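Local coordinates for protein phosphoserine phosphatase RsbX (Bacillus subtilis, PDB 3W42) that dephosphorylates phosphoserine in the stressosome protein RsbS and so acts as a negative regulator of sigma-B in the general stress response, at residues 57-62 with 80-85; 114-119 with 144-149; 150-155 with 193-198. One frame throughout, in Å; residues are numbered along the deposited sequence. Where two conformers were deposited one is given.

Contact 1: residues 57-62 with 80-85; sequences AAIKDL and QAMKNK
A58 and L62, one turn apart on helix 49-65, meet the C-terminal part of helix 71-81 and the turn that follows it, a small example of how two helices pack through methyl groups. The CB of A58 lies 3.9 Å from the CE methyl of M82, and the same methyl reaches the CG1 of I59 at 4.0 Å, so one thioether end fills the angle between two successive residues of the helix. The M82 chain gets there by bending at both chi2 and chi3 (-61° and 99°), which brings its end nearer to the helix than its first bond suggests, and it crosses the I59 side chain at about a right angle. A turn further on, CD1 of L62 rests on CB of A81 at 3.7 Å. The backbones are nearest at A58 and A81, CA to CA 7.0 Å, consistent with small side chains at both.

Outside this apolar patch, K85 runs its aliphatic chain past A58, with CE 4.3 Å from the A58 CB, and then turns its NZ back to the carbonyl O of A81. That bond measures 2.8 Å and lies in the carbonyl plane. Together with the type II turn from M82 to K85, closed by K85 N on M82 O, it ties the chain leaving the helix back to it. I59 also packs on A88 and A90 of strand 88-96, joining the helix to the sheet. The two segments thus meet by dispersion and hydrophobic burial, while the K85 ammonium bonds to A81 O within its own segment, its side chain also touching E54.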
loop_
_atom_site.group_PDB
_atom_site.type_symbol
_atom_site.label_atom_id
_atom_site.label_comp_id
_atom_site.label_asym_id
_atom_site.label_seq_id
_atom_site.Cartn_x
_atom_site.Cartn_y
_atom_site.Cartn_z
ATOM N N ALA A 57 -9.722 6.397 6.190
ATOM C CA ALA A 57 -10.876 5.534 6.032
ATOM C C ALA A 57 -11.684 5.934 4.820
ATOM O O ALA A 57 -12.274 5.047 4.179
ATOM C CB ALA A 57 -11.770 5.568 7.278
ATOM N N ALA A 58 -11.751 7.215 4.471
ATOM C CA ALA A 58 -12.484 7.641 3.286
ATOM C C ALA A 58 -11.845 7.062 2.051
ATOM O O ALA A 58 -12.546 6.637 1.121
ATOM C CB ALA A 58 -12.557 9.169 3.217
ATOM N N ILE A 59 -10.524 7.007 2.032
ATOM C CA ILE A 59 -9.746 6.392 0.996
ATOM C C ILE A 59 -10.066 4.912 0.854
ATOM O O ILE A 59 -10.364 4.395 -0.232
ATOM C CB ILE A 59 -8.300 6.728 1.135
ATOM C CG1 ILE A 59 -8.192 8.314 0.941
ATOM C CG2 ILE A 59 -7.462 5.928 0.156
ATOM C CD1 ILE A 59 -6.777 8.842 1.067
ATOM N N LYS A 60 -9.996 4.172 1.971
ATOM C CA LYS A 60 -10.337 2.775 1.946
ATOM C C LYS A 60 -11.727 2.526 1.378
ATOM O O LYS A 60 -11.905 1.602 0.568
ATOM C CB LYS A 60 -10.264 2.247 3.405
ATOM C CG LYS A 60 -10.754 0.849 3.621
ATOM C CD LYS A 60 -10.900 0.595 5.107
ATOM C CE LYS A 60 -11.849 1.560 5.738
ATOM N NZ LYS A 60 -12.116 1.248 7.152
ATOM N N ASP A 61 -12.694 3.322 1.748
ATOM C CA ASP A 61 -14.054 3.178 1.236
ATOM C C ASP A 61 -14.151 3.448 -0.287
ATOM O O ASP A 61 -14.840 2.729 -0.994
ATOM C CB ASP A 61 -14.983 4.159 1.962
ATOM C CG ASP A 61 -16.410 3.856 1.705
ATOM O OD1 ASP A 61 -16.881 2.771 2.162
ATOM O OD2 ASP A 61 -17.026 4.699 1.075
ATOM N N LEU A 62 -13.485 4.487 -0.750
ATOM C CA LEU A 62 -13.543 4.855 -2.178
ATOM C C LEU A 62 -12.806 3.814 -3.018
ATOM O O LEU A 62 -13.284 3.494 -4.137
ATOM C CB LEU A 62 -12.947 6.215 -2.393
ATOM C CG LEU A 62 -13.843 7.377 -1.909
ATOM C CD1 LEU A 62 -13.048 8.641 -1.790
ATOM C CD2 LEU A 62 -15.048 7.557 -2.821
ATOM N N GLN A 80 -10.581 14.487 -3.942
ATOM C CA GLN A 80 -11.789 15.326 -3.701
ATOM C C GLN A 80 -12.421 15.095 -2.353
ATOM O O GLN A 80 -12.894 16.044 -1.717
ATOM C CB GLN A 80 -12.827 15.090 -4.813
ATOM C CG GLN A 80 -12.326 15.691 -6.159
ATOM C CD GLN A 80 -13.345 15.754 -7.182
ATOM O OE1 GLN A 80 -14.506 16.073 -6.902
ATOM N NE2 GLN A 80 -12.942 15.441 -8.411
ATOM N N ALA A 81 -12.346 13.866 -1.831
ATOM C CA ALA A 81 -12.872 13.559 -0.503
ATOM C C ALA A 81 -12.024 14.179 0.637
ATOM O O ALA A 81 -12.503 14.255 1.739
ATOM C CB ALA A 81 -12.920 12.060 -0.311
ATOM N N MET A 82 -10.808 14.614 0.337
ATOM C CA MET A 82 -9.958 15.209 1.346
ATOM C C MET A 82 -10.240 16.674 1.612
ATOM O O MET A 82 -9.780 17.231 2.606
ATOM C CB MET A 82 -8.472 15.022 1.029
ATOM C CG MET A 82 -8.039 13.583 0.935
ATOM S SD MET A 82 -8.246 12.596 2.435
ATOM C CE MET A 82 -9.801 11.744 2.072
ATOM N N LYS A 83 -11.026 17.319 0.720
ATOM C CA LYS A 83 -11.384 18.732 0.937
ATOM C C LYS A 83 -12.151 18.808 2.290
ATOM O O LYS A 83 -12.988 17.994 2.532
ATOM C CB LYS A 83 -12.209 19.239 -0.205
ATOM C CG LYS A 83 -12.203 20.718 -0.279
ATOM C CD LYS A 83 -12.901 21.282 -1.510
ATOM C CE LYS A 83 -13.309 22.666 -1.359
ATOM N NZ LYS A 83 -14.178 23.001 -2.540
ATOM N N ASN A 84 -11.812 19.732 3.145
ATOM C CA ASN A 84 -12.481 19.812 4.465
ATOM C C ASN A 84 -12.134 18.698 5.408
ATOM O O ASN A 84 -12.748 18.658 6.496
ATOM C CB ASN A 84 -14.000 20.009 4.400
ATOM C CG ASN A 84 -14.372 21.144 3.490
ATOM O OD1 ASN A 84 -15.207 20.970 2.545
ATOM N ND2 ASN A 84 -13.740 22.326 3.685
ATOM N N LYS A 85 -11.101 17.919 5.114
ATOM C CA LYS A 85 -10.611 16.876 6.014
ATOM C C LYS A 85 -9.125 17.148 6.254
ATOM O O LYS A 85 -8.504 18.032 5.634
ATOM C CB LYS A 85 -10.840 15.473 5.413
ATOM C CG LYS A 85 -12.225 15.015 5.245
ATOM C CD LYS A 85 -12.361 13.536 4.912
ATOM C CE LYS A 85 -13.793 13.039 4.749
ATOM N NZ LYS A 85 -14.499 13.757 3.678
#

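Contact 2: residues 114-119 with 144-149; sequences LHSPSG and TYEKGS
P117 lays the CG side of its ring against the turn at K147 and G148, with CG 3.4 Å from the carbonyl O of K147 and 3.7 Å from the carbonyl carbon of G148. Here two tight turns face each other, type I from S116 to G119 and type II from E146 to S149, and water does much of the joining. In the second turn the carbonyl O of E146 takes both the backbone N and the OG of S149; the hydroxyl bond, 2.7 Å, falls in the carbonyl plane on a lone pair. The same OG accepts a bond from a water that also binds E146 N and S116 OG. A second water donates to E146 OE1 at 2.6 Å and is held weakly by S118 N. S118 OG, set between its backbone N and carbonyl carbon (chi1 64°), shares a 2.8 Å hydrogen bond with S116 OG, and either may donate. CD2 of L114 lies against CB of S149 at 3.9 Å, and the CA of S149 makes a C-H...O contact of 3.2 Å with H115 O. The turns lie where strand 111-115 ends and strand 150-154 begins; H115 packs on L167 and K168 of helix 163-169, while G148 and S149 bond to L198 of strand 191-198.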
loop_
_atom_site.group_PDB
_atom_site.type_symbol
_atom_site.label_atom_id
_atom_site.label_comp_id
_atom_site.label_asym_id
_atom_site.label_seq_id
_atom_site.Cartn_x
_atom_site.Cartn_y
_atom_site.Cartn_z
ATOM N N LEU A 114 8.596 -3.199 -5.619
ATOM C CA LEU A 114 8.342 -4.490 -6.280
ATOM C C LEU A 114 9.691 -5.028 -6.741
ATOM O O LEU A 114 10.408 -4.400 -7.495
ATOM C CB LEU A 114 7.317 -4.351 -7.386
ATOM C CG LEU A 114 6.920 -5.681 -8.117
ATOM C CD1 LEU A 114 5.411 -5.668 -8.530
ATOM C CD2 LEU A 114 7.885 -6.047 -9.239
ATOM N N HIS A 115 10.033 -6.207 -6.231
ATOM C CA HIS A 115 11.294 -6.918 -6.481
ATOM C C HIS A 115 11.034 -8.006 -7.484
ATOM O O HIS A 115 10.180 -8.831 -7.304
ATOM C CB HIS A 115 11.790 -7.599 -5.164
ATOM C CG HIS A 115 12.993 -8.490 -5.357
ATOM N ND1 HIS A 115 14.278 -8.038 -5.501
ATOM C CD2 HIS A 115 13.058 -9.808 -5.595
ATOM C CE1 HIS A 115 15.093 -9.036 -5.778
ATOM N NE2 HIS A 115 14.350 -10.132 -5.882
ATOM N N SER A 116 11.843 -8.002 -8.550
ATOM C CA SER A 116 11.797 -8.948 -9.638
ATOM C C SER A 116 12.840 -10.043 -9.398
ATOM O O SER A 116 13.950 -9.716 -8.997
ATOM C CB SER A 116 12.153 -8.109 -10.889
ATOM O OG SER A 116 12.047 -8.916 -12.028
ATOM N N PRO A 117 12.572 -11.273 -9.740
ATOM C CA PRO A 117 13.625 -12.348 -9.523
ATOM C C PRO A 117 14.876 -12.041 -10.195
ATOM O O PRO A 117 15.958 -12.330 -9.694
ATOM C CB PRO A 117 12.913 -13.586 -10.144
ATOM C CG PRO A 117 11.462 -13.283 -9.876
ATOM C CD PRO A 117 11.262 -11.837 -10.227
ATOM N N SER A 118 14.740 -11.462 -11.357
ATOM C CA SER A 118 15.909 -11.043 -12.150
ATOM C C SER A 118 16.798 -9.947 -11.557
ATOM O O SER A 118 17.751 -9.520 -12.210
ATOM C CB SER A 118 15.357 -10.417 -13.407
ATOM O OG SER A 118 14.647 -9.293 -13.041
ATOM N N GLY A 119 16.369 -9.417 -10.399
ATOM C CA GLY A 119 17.075 -8.408 -9.632
ATOM C C GLY A 119 16.779 -6.969 -9.874
ATOM O O GLY A 119 17.477 -6.178 -9.275
ATOM N N THR A 144 4.796 -4.419 -16.721
ATOM C CA THR A 144 4.652 -5.873 -16.631
ATOM C C THR A 144 5.536 -6.380 -15.517
ATOM O O THR A 144 6.662 -5.935 -15.367
ATOM C CB THR A 144 5.071 -6.463 -17.997
ATOM O OG1 THR A 144 4.223 -5.873 -18.987
ATOM C CG2 THR A 144 4.956 -7.969 -18.080
ATOM N N TYR A 145 5.093 -7.339 -14.753
ATOM C CA TYR A 145 5.892 -8.037 -13.762
ATOM C C TYR A 145 6.167 -9.453 -14.273
ATOM O O TYR A 145 5.400 -10.041 -14.983
ATOM C CB TYR A 145 5.279 -8.042 -12.347
ATOM C CG TYR A 145 4.010 -8.824 -12.234
ATOM C CD1 TYR A 145 4.000 -10.174 -11.940
ATOM C CD2 TYR A 145 2.783 -8.203 -12.406
ATOM C CE1 TYR A 145 2.861 -10.885 -11.813
ATOM C CE2 TYR A 145 1.579 -8.965 -12.322
ATOM C CZ TYR A 145 1.613 -10.264 -12.000
ATOM O OH TYR A 145 0.434 -10.949 -11.879
ATOM N N GLU A 146 7.241 -10.026 -13.803
ATOM C CA GLU A 146 7.597 -11.427 -14.039
ATOM C C GLU A 146 7.133 -12.329 -12.935
ATOM O O GLU A 146 7.040 -11.917 -11.757
ATOM C CB GLU A 146 9.080 -11.616 -14.243
ATOM C CG GLU A 146 9.578 -10.918 -15.472
ATOM C CD GLU A 146 10.918 -11.321 -15.919
ATOM O OE1 GLU A 146 11.837 -10.795 -15.251
ATOM O OE2 GLU A 146 11.081 -11.996 -16.972
ATOM N N LYS A 147 6.795 -13.557 -13.295
ATOM C CA LYS A 147 6.434 -14.514 -12.291
ATOM C C LYS A 147 7.517 -14.575 -11.191
ATOM O O LYS A 147 8.716 -14.528 -11.434
ATOM C CB LYS A 147 6.128 -15.897 -12.862
ATOM C CG LYS A 147 7.286 -16.575 -13.540
ATOM C CD LYS A 147 6.947 -18.052 -13.845
ATOM C CE LYS A 147 8.014 -18.766 -14.688
ATOM N NZ LYS A 147 8.165 -18.233 -16.018
ATOM N N GLY A 148 7.070 -14.661 -9.928
ATOM C CA GLY A 148 7.967 -14.699 -8.826
ATOM C C GLY A 148 8.211 -13.370 -8.147
ATOM O O GLY A 148 8.883 -13.329 -7.106
ATOM N N SER A 149 7.739 -12.296 -8.733
ATOM C CA SER A 149 7.888 -10.975 -8.129
ATOM C C SER A 149 7.254 -10.894 -6.766
ATOM O O SER A 149 6.233 -11.539 -6.506
ATOM C CB SER A 149 7.294 -9.910 -9.053
ATOM O OG SER A 149 7.994 -9.827 -10.292
HETATM O O HOH W 1 8.975 -8.322 -12.267
HETATM O O HOH W 2 12.425 -12.376 -13.278
#

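Contact 3: residues 150-155 with 193-198; sequences KFIIHT and YILGQL
F151 on strand 150-154 and I194 and G196 on strand 191-198 bury the most surface here, in an antiparallel ladder of one sheet of the alpha-beta-beta-alpha sandwich of PPM-type phosphatases. F151 pairs with G196 and I153 with I194, each couple joined by two backbone hydrogen bonds, with the non-hydrogen-bonded pairs between and beyond them. In the first couple F151 N reaches G196 O at 2.9 Å, and G196 N returns to F151 O at 3.0 Å.

The F151 ring leans across its partner. With CG between the backbone N and the carbonyl carbon (chi1 69°), the ring folds over G196, whose CA sits 3.9 Å from the ring centroid, 18° off the normal, in a CH-pi contact. G196, with hydrogens alone on its CA, lets the ring settle onto the backbone. At the ring's edge, near its plane, L198 offers CD1, 3.9 Å from F151 CD2.

I194 shares the face of F151 and I153, where it and I153 both touch V42 of strand 37-45 in the facing sheet. On the other face I152 lies alongside L195, and its CD1 also reaches CB of Y193; helix 173-179 covers L195, and the Y193 hydroxyl bonds to S177 of that helix. K150 runs beside Q197, its NZ held by the carbonyl oxygens of L167 and G170. At the last pair, H154 with Y193, H154 ND1 donates to T155 O just beyond the strand at 2.9 Å, nearly straight at 175°, with the acceptor in the plane of the imidazole and the donor above the carbonyl plane.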
loop_
_atom_site.group_PDB
_atom_site.type_symbol
_atom_site.label_atom_id
_atom_site.label_comp_id
_atom_site.label_asym_id
_atom_site.label_seq_id
_atom_site.Cartn_x
_atom_site.Cartn_y
_atom_site.Cartn_z
ATOM N N LYS A 150 7.861 -10.099 -5.885
ATOM C CA LYS A 150 7.394 -9.901 -4.524
ATOM C C LYS A 150 7.352 -8.388 -4.248
ATOM O O LYS A 150 8.281 -7.680 -4.672
ATOM C CB LYS A 150 8.313 -10.587 -3.513
ATOM C CG LYS A 150 8.249 -12.083 -3.582
ATOM C CD LYS A 150 9.339 -12.857 -2.889
ATOM C CE LYS A 150 10.587 -12.932 -3.770
ATOM N NZ LYS A 150 11.721 -13.515 -3.101
ATOM N N PHE A 151 6.345 -7.897 -3.551
ATOM C CA PHE A 151 6.204 -6.487 -3.340
ATOM C C PHE A 151 5.780 -6.158 -1.913
ATOM O O PHE A 151 5.179 -7.001 -1.224
ATOM C CB PHE A 151 5.314 -5.804 -4.349
ATOM C CG PHE A 151 3.840 -6.162 -4.259
ATOM C CD1 PHE A 151 3.024 -5.521 -3.362
ATOM C CD2 PHE A 151 3.293 -7.142 -5.069
ATOM C CE1 PHE A 151 1.613 -5.895 -3.292
ATOM C CE2 PHE A 151 1.925 -7.458 -4.977
ATOM C CZ PHE A 151 1.107 -6.839 -4.108
ATOM N N ILE A 152 5.980 -4.920 -1.538
ATOM C CA ILE A 152 5.434 -4.337 -0.325
ATOM C C ILE A 152 4.918 -2.953 -0.604
ATOM O O ILE A 152 5.542 -2.188 -1.377
ATOM C CB ILE A 152 6.477 -4.334 0.803
ATOM C CG1 ILE A 152 5.858 -3.931 2.166
ATOM C CG2 ILE A 152 7.677 -3.441 0.489
ATOM C CD1 ILE A 152 6.819 -4.071 3.357
ATOM N N ILE A 153 3.841 -2.578 0.044
ATOM C CA ILE A 153 3.376 -1.196 0.187
ATOM C C ILE A 153 3.351 -0.899 1.672
ATOM O O ILE A 153 2.751 -1.700 2.417
ATOM C CB ILE A 153 1.975 -0.960 -0.399
ATOM C CG1 ILE A 153 1.949 -1.331 -1.894
ATOM C CG2 ILE A 153 1.548 0.471 -0.217
ATOM C CD1 ILE A 153 0.496 -1.386 -2.463
ATOM N N HIS A 154 3.956 0.179 2.145
ATOM C CA HIS A 154 4.000 0.428 3.593
ATOM C C HIS A 154 3.911 1.884 3.942
ATOM O O HIS A 154 4.399 2.780 3.205
ATOM C CB HIS A 154 5.254 -0.185 4.198
ATOM C CG HIS A 154 6.552 0.442 3.828
ATOM N ND1 HIS A 154 7.030 1.568 4.464
ATOM C CD2 HIS A 154 7.525 0.116 2.932
ATOM C CE1 HIS A 154 8.234 1.871 3.937
ATOM N NE2 HIS A 154 8.555 0.996 3.009
ATOM N N THR A 155 3.305 2.184 5.079
ATOM C CA THR A 155 3.319 3.502 5.651
ATOM C C THR A 155 4.686 3.838 6.270
ATOM O O THR A 155 5.539 2.955 6.485
ATOM C CB THR A 155 2.150 3.741 6.615
ATOM O OG1 THR A 155 2.318 2.853 7.718
ATOM C CG2 THR A 155 0.797 3.575 5.952
ATOM N N TYR A 193 1.529 -2.485 6.487
ATOM C CA TYR A 193 2.120 -2.904 5.221
ATOM C C TYR A 193 1.281 -3.986 4.602
ATOM O O TYR A 193 0.597 -4.754 5.270
ATOM C CB TYR A 193 3.612 -3.328 5.351
ATOM C CG TYR A 193 3.936 -4.457 6.272
ATOM C CD1 TYR A 193 3.772 -5.777 5.913
ATOM C CD2 TYR A 193 4.478 -4.205 7.520
ATOM C CE1 TYR A 193 4.146 -6.808 6.791
ATOM C CE2 TYR A 193 4.866 -5.223 8.359
ATOM C CZ TYR A 193 4.694 -6.502 8.015
ATOM O OH TYR A 193 5.093 -7.491 8.896
ATOM N N ILE A 194 1.365 -4.055 3.267
ATOM C CA ILE A 194 0.788 -5.113 2.461
ATOM C C ILE A 194 1.926 -5.760 1.714
ATOM O O ILE A 194 2.671 -5.081 1.024
ATOM C CB ILE A 194 -0.268 -4.610 1.487
ATOM C CG1 ILE A 194 -1.430 -3.900 2.171
ATOM C CG2 ILE A 194 -0.743 -5.750 0.576
ATOM C CD1 ILE A 194 -2.525 -3.379 1.236
ATOM N N LEU A 195 2.069 -7.071 1.839
ATOM C CA LEU A 195 3.008 -7.879 1.111
ATOM C C LEU A 195 2.281 -8.689 0.048
ATOM O O LEU A 195 1.195 -9.250 0.331
ATOM C CB LEU A 195 3.675 -8.865 2.022
ATOM C CG LEU A 195 4.640 -8.248 3.033
ATOM C CD1 LEU A 195 5.086 -9.181 4.095
ATOM C CD2 LEU A 195 6.017 -7.819 2.151
ATOM N N GLY A 196 2.899 -8.896 -1.104
ATOM C CA GLY A 196 2.398 -9.802 -2.095
ATOM C C GLY A 196 3.531 -10.594 -2.735
ATOM O O GLY A 196 4.627 -10.125 -2.924
ATOM N N GLN A 197 3.196 -11.834 -3.058
ATOM C CA GLN A 197 4.051 -12.737 -3.830
ATOM C C GLN A 197 3.220 -13.170 -5.032
ATOM O O GLN A 197 2.154 -13.762 -4.861
ATOM C CB GLN A 197 4.528 -13.920 -2.994
ATOM C CG GLN A 197 5.299 -14.927 -3.825
ATOM C CD GLN A 197 5.867 -16.017 -2.963
ATOM O OE1 GLN A 197 7.072 -16.324 -3.109
ATOM N NE2 GLN A 197 5.081 -16.611 -2.144
ATOM N N LEU A 198 3.741 -12.887 -6.235
ATOM C CA LEU A 198 2.978 -13.069 -7.498
ATOM C C LEU A 198 3.464 -14.287 -8.231
ATOM O O LEU A 198 4.695 -14.462 -8.465
ATOM C CB LEU A 198 3.216 -11.822 -8.378
ATOM C CG LEU A 198 2.527 -10.567 -7.835
ATOM C CD1 LEU A 198 3.152 -9.316 -8.343
ATOM C CD2 LEU A 198 1.018 -10.606 -8.228
HETATM O O HOH W 3 10.251 -16.443 -3.539
#

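In the fold
From the N terminus, contact 1 comes first, closing the short helical connection between residues 57-62 and 80-85 and joining helix 49-65 to the C-terminal part of helix 71-81. Contact 2 then closes a longer loop of strands and turns, and contact 3 a loop that includes helices 163-169 and 173-179. The three follow one another in series, with none enclosing or crossing another. Contacts 2 and 3 nevertheless touch in space: H115 N bonds to K150 O and L114 packs on F151, so strand 111-115 runs beside strand 150-154 in one sheet. Contact 1 stands apart, its centre about 32 Å from that of contact 2, on the opposite side of the chain's centre.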